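Pyridine synthase TbtD (Thermobispora bispora, PDB 5WA4) probably forms the pyridine core of the thiopeptide thiomuracin by a formal [4+2] aza-cycloaddition, and binds an N-terminal leader peptide fragment. Local coordinates at residues A66-A69 against V70-A74; R218-E221 against A222-R226. All blocks are in the same frame, centred on the assembly; numbering follows the deposited sequence.

Interaction 1 (A66-A69 against V70-A74); sequences ALEA and VVRPA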
ATOM      1  N   ALA E  66     -35.202 -37.519 -22.176  1.00 95.74           N
ATOM      2  CA  ALA E  66     -35.677 -36.463 -23.060  1.00 97.25           C
ATOM      3  C   ALA E  66     -34.529 -36.051 -23.984  1.00 98.59           C
ATOM      4  O   ALA E  66     -34.751 -35.610 -25.117  1.00 99.85           O
ATOM      5  CB  ALA E  66     -36.194 -35.271 -22.268  1.00 88.58           C
ATOM      6  N   LEU E  67     -33.302 -36.226 -23.492  1.00 96.86           N
ATOM      7  CA  LEU E  67     -32.106 -35.853 -24.236  1.00 97.40           C
ATOM      8  C   LEU E  67     -32.060 -36.557 -25.587  1.00 97.95           C
ATOM      9  O   LEU E  67     -32.118 -35.904 -26.628  1.00 98.05           O
ATOM     10  CB  LEU E  67     -30.838 -36.167 -23.431  1.00 99.03           C
ATOM     11  CG  LEU E  67     -29.532 -35.479 -23.854  1.00 99.37           C
ATOM     12  CD1 LEU E  67     -29.428 -34.086 -23.241  1.00 94.47           C
ATOM     13  CD2 LEU E  67     -28.306 -36.327 -23.519  1.00 99.49           C
ATOM     14  N   GLU E  68     -31.983 -37.885 -25.570  1.00 98.11           N
ATOM     15  CA  GLU E  68     -31.829 -38.651 -26.803  1.00 97.98           C
ATOM     16  C   GLU E  68     -33.105 -38.682 -27.645  1.00 98.74           C
ATOM     17  O   GLU E  68     -33.058 -38.954 -28.845  1.00 99.13           O
ATOM     18  CB  GLU E  68     -31.378 -40.077 -26.483  1.00 90.16           C
ATOM     19  CG  GLU E  68     -30.380 -40.164 -25.338  1.00 97.99           C
ATOM     20  CD  GLU E  68     -29.063 -39.456 -25.628  1.00103.68           C
ATOM     21  OE1 GLU E  68     -28.252 -39.303 -24.684  1.00 91.56           O
ATOM     22  OE2 GLU E  68     -28.834 -39.059 -26.797  1.00103.55           O
ATOM     23  N   ALA E  69     -34.239 -38.384 -27.019  1.00 96.99           N
ATOM     24  CA  ALA E  69     -35.526 -38.474 -27.700  1.00 96.35           C
ATOM     25  C   ALA E  69     -35.853 -37.227 -28.505  1.00 98.45           C
ATOM     26  O   ALA E  69     -36.183 -37.327 -29.684  1.00102.56           O
ATOM     27  CB  ALA E  69     -36.644 -38.749 -26.701  1.00 94.04           C
ATOM     28  N   VAL E  70     -35.768 -36.053 -27.885  1.00 95.05           N
ATOM     29  CA  VAL E  70     -36.314 -34.867 -28.540  1.00 95.28           C
ATOM     30  C   VAL E  70     -35.397 -33.623 -28.543  1.00 99.49           C
ATOM     31  O   VAL E  70     -35.593 -32.724 -29.372  1.00 98.71           O
ATOM     32  CB  VAL E  70     -37.700 -34.504 -27.905  1.00 93.85           C
ATOM     33  CG1 VAL E  70     -37.538 -33.786 -26.576  1.00 92.12           C
ATOM     34  CG2 VAL E  70     -38.560 -33.697 -28.873  1.00 91.47           C
ATOM     35  N   VAL E  71     -34.388 -33.571 -27.666  1.00 99.82           N
ATOM     36  CA  VAL E  71     -33.534 -32.374 -27.595  1.00 97.92           C
ATOM     37  C   VAL E  71     -32.195 -32.517 -28.375  1.00 99.62           C
ATOM     38  O   VAL E  71     -31.857 -31.618 -29.140  1.00 98.59           O
ATOM     39  CB  VAL E  71     -33.272 -31.944 -26.100  1.00 92.72           C
ATOM     40  CG1 VAL E  71     -32.139 -32.717 -25.453  1.00 92.37           C
ATOM     41  CG2 VAL E  71     -32.990 -30.460 -26.003  1.00 86.58           C
ATOM     42  N   ARG E  72     -31.454 -33.619 -28.223  1.00 96.71           N
ATOM     43  CA  ARG E  72     -30.216 -33.808 -28.999  1.00 93.87           C
ATOM     44  C   ARG E  72     -30.457 -33.913 -30.508  1.00103.92           C
ATOM     45  O   ARG E  72     -29.621 -33.443 -31.286  1.00106.17           O
ATOM     46  CB  ARG E  72     -29.435 -35.043 -28.532  1.00 92.77           C
ATOM     47  CG  ARG E  72     -28.106 -35.263 -29.276  1.00 89.60           C
ATOM     48  CD  ARG E  72     -27.504 -36.658 -29.027  1.00 96.08           C
ATOM     49  NE  ARG E  72     -26.694 -36.744 -27.801  1.00 93.93           N
ATOM     50  CZ  ARG E  72     -25.385 -36.486 -27.729  1.00 88.40           C
ATOM     51  NH1 ARG E  72     -24.707 -36.112 -28.806  1.00 83.66           N
ATOM     52  NH2 ARG E  72     -24.748 -36.595 -26.570  1.00 90.34           N
ATOM     53  N   PRO E  73     -31.575 -34.551 -30.932  1.00108.41           N
ATOM     54  CA  PRO E  73     -31.904 -34.566 -32.367  1.00106.84           C
ATOM     55  C   PRO E  73     -32.249 -33.210 -32.975  1.00102.61           C
ATOM     56  O   PRO E  73     -31.786 -32.901 -34.078  1.00 98.76           O
ATOM     57  CB  PRO E  73     -33.125 -35.489 -32.427  1.00110.28           C
ATOM     58  CG  PRO E  73     -32.934 -36.417 -31.294  1.00109.53           C
ATOM     59  CD  PRO E  73     -32.350 -35.578 -30.206  1.00108.66           C
ATOM     60  N   ALA E  74     -33.058 -32.421 -32.274  1.00105.68           N
ATOM     61  CA  ALA E  74     -33.488 -31.118 -32.785  1.00104.24           C
ATOM     62  C   ALA E  74     -32.309 -30.147 -32.882  1.00 99.25           C
ATOM     63  O   ALA E  74     -32.359 -29.159 -33.617  1.00 94.18           O
ATOM     64  CB  ALA E  74     -34.600 -30.533 -31.899  1.00 98.19           C
TER

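Interaction 2 (R218-E221 against A222-R226); sequences RNRE and AFTER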
ATOM      1  N   ARG E 218     -22.650  17.316 -28.603  1.00 82.32           N
ATOM      2  CA  ARG E 218     -23.035  17.518 -30.012  1.00 87.78           C
ATOM      3  C   ARG E 218     -24.425  16.981 -30.256  1.00 81.79           C
ATOM      4  O   ARG E 218     -25.125  17.412 -31.173  1.00 83.73           O
ATOM      5  CB  ARG E 218     -22.065  16.843 -30.992  1.00 89.15           C
ATOM      6  CG  ARG E 218     -20.735  17.536 -31.093  1.00 99.32           C
ATOM      7  CD  ARG E 218     -19.692  16.784 -31.908  1.00102.46           C
ATOM      8  NE  ARG E 218     -19.807  15.334 -31.830  1.00 98.04           N
ATOM      9  CZ  ARG E 218     -18.774  14.503 -31.938  1.00100.91           C
ATOM     10  NH1 ARG E 218     -17.545  14.990 -32.062  1.00106.73           N
ATOM     11  NH2 ARG E 218     -18.960  13.190 -31.876  1.00 97.87           N
ATOM     12  N   ASN E 219     -24.821  16.037 -29.415  1.00 78.14           N
ATOM     13  CA  ASN E 219     -26.101  15.390 -29.562  1.00 75.21           C
ATOM     14  C   ASN E 219     -27.009  15.521 -28.350  1.00 69.98           C
ATOM     15  O   ASN E 219     -27.958  14.752 -28.214  1.00 73.99           O
ATOM     16  CB  ASN E 219     -25.861  13.935 -29.886  1.00 73.00           C
ATOM     17  CG  ASN E 219     -25.027  13.775 -31.116  1.00 75.78           C
ATOM     18  OD1 ASN E 219     -25.528  13.912 -32.225  1.00 78.43           O
ATOM     19  ND2 ASN E 219     -23.741  13.509 -30.937  1.00 77.23           N
ATOM     20  N   ARG E 220     -26.746  16.516 -27.503  1.00 66.46           N
ATOM     21  CA  ARG E 220     -27.458  16.640 -26.234  1.00 67.41           C
ATOM     22  C   ARG E 220     -28.960  16.414 -26.362  1.00 70.41           C
ATOM     23  O   ARG E 220     -29.496  15.565 -25.667  1.00 74.51           O
ATOM     24  CB  ARG E 220     -27.205  17.997 -25.581  1.00 61.63           C
ATOM     25  CG  ARG E 220     -28.138  18.259 -24.408  1.00 69.00           C
ATOM     26  CD  ARG E 220     -27.443  19.013 -23.284  1.00 77.13           C
ATOM     27  NE  ARG E 220     -26.847  20.275 -23.709  1.00 88.70           N
ATOM     28  CZ  ARG E 220     -25.544  20.474 -23.902  1.00 86.74           C
ATOM     29  NH1 ARG E 220     -24.673  19.486 -23.719  1.00 83.01           N
ATOM     30  NH2 ARG E 220     -25.113  21.671 -24.282  1.00 89.21           N
ATOM     31  N   GLU E 221     -29.623  17.118 -27.276  1.00 76.93           N
ATOM     32  CA  GLU E 221     -31.084  17.056 -27.372  1.00 74.75           C
ATOM     33  C   GLU E 221     -31.630  15.658 -27.690  1.00 76.67           C
ATOM     34  O   GLU E 221     -32.696  15.278 -27.200  1.00 78.48           O
ATOM     35  CB  GLU E 221     -31.596  18.042 -28.418  1.00 84.90           C
ATOM     36  CG  GLU E 221     -33.115  18.166 -28.399  1.00 94.71           C
ATOM     37  CD  GLU E 221     -33.650  19.085 -29.471  1.00100.27           C
ATOM     38  OE1 GLU E 221     -33.018  20.136 -29.709  1.00103.56           O
ATOM     39  OE2 GLU E 221     -34.702  18.759 -30.065  1.00104.33           O
ATOM     40  N   ALA E 222     -30.907  14.893 -28.501  1.00 69.13           N
ATOM     41  CA  ALA E 222     -31.347  13.543 -28.846  1.00 70.98           C
ATOM     42  C   ALA E 222     -31.252  12.578 -27.649  1.00 77.35           C
ATOM     43  O   ALA E 222     -32.148  11.746 -27.447  1.00 73.87           O
ATOM     44  CB  ALA E 222     -30.541  13.011 -30.016  1.00 62.39           C
ATOM     45  N   PHE E 223     -30.174  12.689 -26.865  1.00 68.36           N
ATOM     46  CA  PHE E 223     -29.964  11.799 -25.724  1.00 67.78           C
ATOM     47  C   PHE E 223     -30.910  12.103 -24.572  1.00 67.95           C
ATOM     48  O   PHE E 223     -31.502  11.192 -24.007  1.00 68.81           O
ATOM     49  CB  PHE E 223     -28.515  11.869 -25.218  1.00 65.63           C
ATOM     50  CG  PHE E 223     -27.563  11.016 -25.998  1.00 65.99           C
ATOM     51  CD1 PHE E 223     -27.471   9.664 -25.749  1.00 63.13           C
ATOM     52  CD2 PHE E 223     -26.772  11.563 -26.985  1.00 61.13           C
ATOM     53  CE1 PHE E 223     -26.608   8.871 -26.472  1.00 65.04           C
ATOM     54  CE2 PHE E 223     -25.912  10.777 -27.699  1.00 68.70           C
ATOM     55  CZ  PHE E 223     -25.832   9.424 -27.449  1.00 65.82           C
ATOM     56  N   THR E 224     -31.025  13.376 -24.207  1.00 66.00           N
ATOM     57  CA  THR E 224     -31.824  13.762 -23.057  1.00 66.31           C
ATOM     58  C   THR E 224     -33.278  13.403 -23.251  1.00 74.43           C
ATOM     59  O   THR E 224     -33.951  12.971 -22.312  1.00 75.74           O
ATOM     60  CB  THR E 224     -31.752  15.259 -22.782  1.00 68.90           C
ATOM     61  OG1 THR E 224     -31.967  15.972 -24.007  1.00 76.04           O
ATOM     62  CG2 THR E 224     -30.418  15.636 -22.181  1.00 64.92           C
ATOM     63  N   GLU E 225     -33.775  13.583 -24.468  1.00 75.78           N
ATOM     64  CA  GLU E 225     -35.198  13.375 -24.683  1.00 81.06           C
ATOM     65  C   GLU E 225     -35.539  11.896 -24.931  1.00 77.40           C
ATOM     66  O   GLU E 225     -36.691  11.484 -24.720  1.00 86.14           O
ATOM     67  CB  GLU E 225     -35.706  14.292 -25.804  1.00 77.19           C
ATOM     68  CG  GLU E 225     -35.956  15.719 -25.280  1.00 83.01           C
ATOM     69  CD  GLU E 225     -36.148  16.751 -26.376  1.00 99.51           C
ATOM     70  OE1 GLU E 225     -35.854  16.440 -27.551  1.00102.39           O
ATOM     71  OE2 GLU E 225     -36.582  17.882 -26.063  1.00101.61           O
ATOM     72  N   ARG E 226     -34.549  11.082 -25.301  1.00 64.02           N
ATOM     73  CA  ARG E 226     -34.773   9.638 -25.269  1.00 60.50           C
ATOM     74  C   ARG E 226     -34.701   9.078 -23.828  1.00 63.68           C
ATOM     75  O   ARG E 226     -35.383   8.110 -23.496  1.00 55.92           O
ATOM     76  CB  ARG E 226     -33.784   8.905 -26.154  1.00 52.58           C
ATOM     77  CG  ARG E 226     -34.252   7.514 -26.436  1.00 53.34           C
ATOM     78  CD  ARG E 226     -33.242   6.697 -27.163  1.00 45.88           C
ATOM     79  NE  ARG E 226     -33.797   5.379 -27.452  1.00 58.31           N
ATOM     80  CZ  ARG E 226     -34.626   5.124 -28.461  1.00 55.83           C
ATOM     81  NH1 ARG E 226     -35.004   6.111 -29.255  1.00 61.19           N
ATOM     82  NH2 ARG E 226     -35.077   3.890 -28.678  1.00 48.09           N
TER

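Interaction 1 (A66-A69 against V70-A74)
E68 and R72 lie side by side one helical turn apart and point the same way. E68 OE2 reaches R72 NE at 3.3 Å, a salt bridge whose hydrogen bond is weak, with an N-H...O angle of 124°. The carboxylate and guanidinium planes are only 13° apart, yet OE2 comes to the guanidinium obliquely. The E68 chain bends at chi2 (-63°), and this turns its carboxylate back toward R72.

On the buried side, L67 and V71 cross obliquely. L67 CD1 meets V71 CG1 at 3.8 Å, and V71 CG1 also lies against L67 CA. V71 also packs on F37, and V70 on Q40.

The backbone is wider than an ordinary helix here. A66 O takes both V70 N at 3.0 Å and V71 N at 3.3 Å. L67 O takes R72 N at 2.9 Å, five residues on, in a nearly straight bond. P73 has no N-H to give. Its ring packs against the carbonyl oxygens of L67 and E68, with P73 CG 3.5 Å from E68 O. The arrangement is that of a pi-type turn followed by a proline kink, near the start of helix 64-85.

Interaction 2 (R218-E221 against A222-R226)
E221 and E225 bring two carboxylates together on the exposed face of the first turns of helix 220-235. Their side chains run at a slant to each other, with the carboxylate planes 75° apart. E221 OE2 and E225 OE1 are 3.6 Å apart, a pair of like charges. E225 OE1 also lies against the aliphatic part of E221, 3.3 Å from E221 CG. This CG is anti to the backbone nitrogen (chi1 -171°), which sets the methylene beside E225.

N219 stands at the N-cap position, but its side chain makes no capping bond. ND2 instead bonds back to H215 O. N219 CB packs against F223 CE2 at 3.8 Å, and N219 O sits at the edge of the same ring, near its plane. N219 and F223 each pack on an apolar side chain of the bound peptide.

A222 closes on the same carbonyl. A222 CB lies 3.6 Å from N219 O, and A222 N gives N219 O a weak hydrogen bond. One residue on, R220 O accepts both T224 N and T224 OG1, each at 3.0 Å, the hydroxyl from above the carbonyl plane. The R220 guanidinium leaves this contact for a salt bridge with D348 of the second subunit.

The chemistry is thus divided by face. The two carboxylates would repel if both are charged; solvent, and the helix start for E221, probably soften this. The N219-F223 side faces the bound peptide, and the R220 guanidinium reaches the second subunit.

In the fold
Interactions 1 and 2 are each local to one helix, close to its start. They share no element: one belongs to helix 64-85, the other to helix 220-235. Their centres are 50 Å apart, on opposite sides of the chain's centre. Interaction 1 is partly buried, with an aliphatic pair inside and opposite charges outside. Interaction 2 is a surface contact, with an aromatic ring on one face and like charges on another. The backbone differs too, widened and kinked at 66-74 but not at 220-226. No other protein chain of the assembly touches 66-74, whereas 218-226 meets the bound peptide and the second subunit, besides helix 332-352 of its own chain.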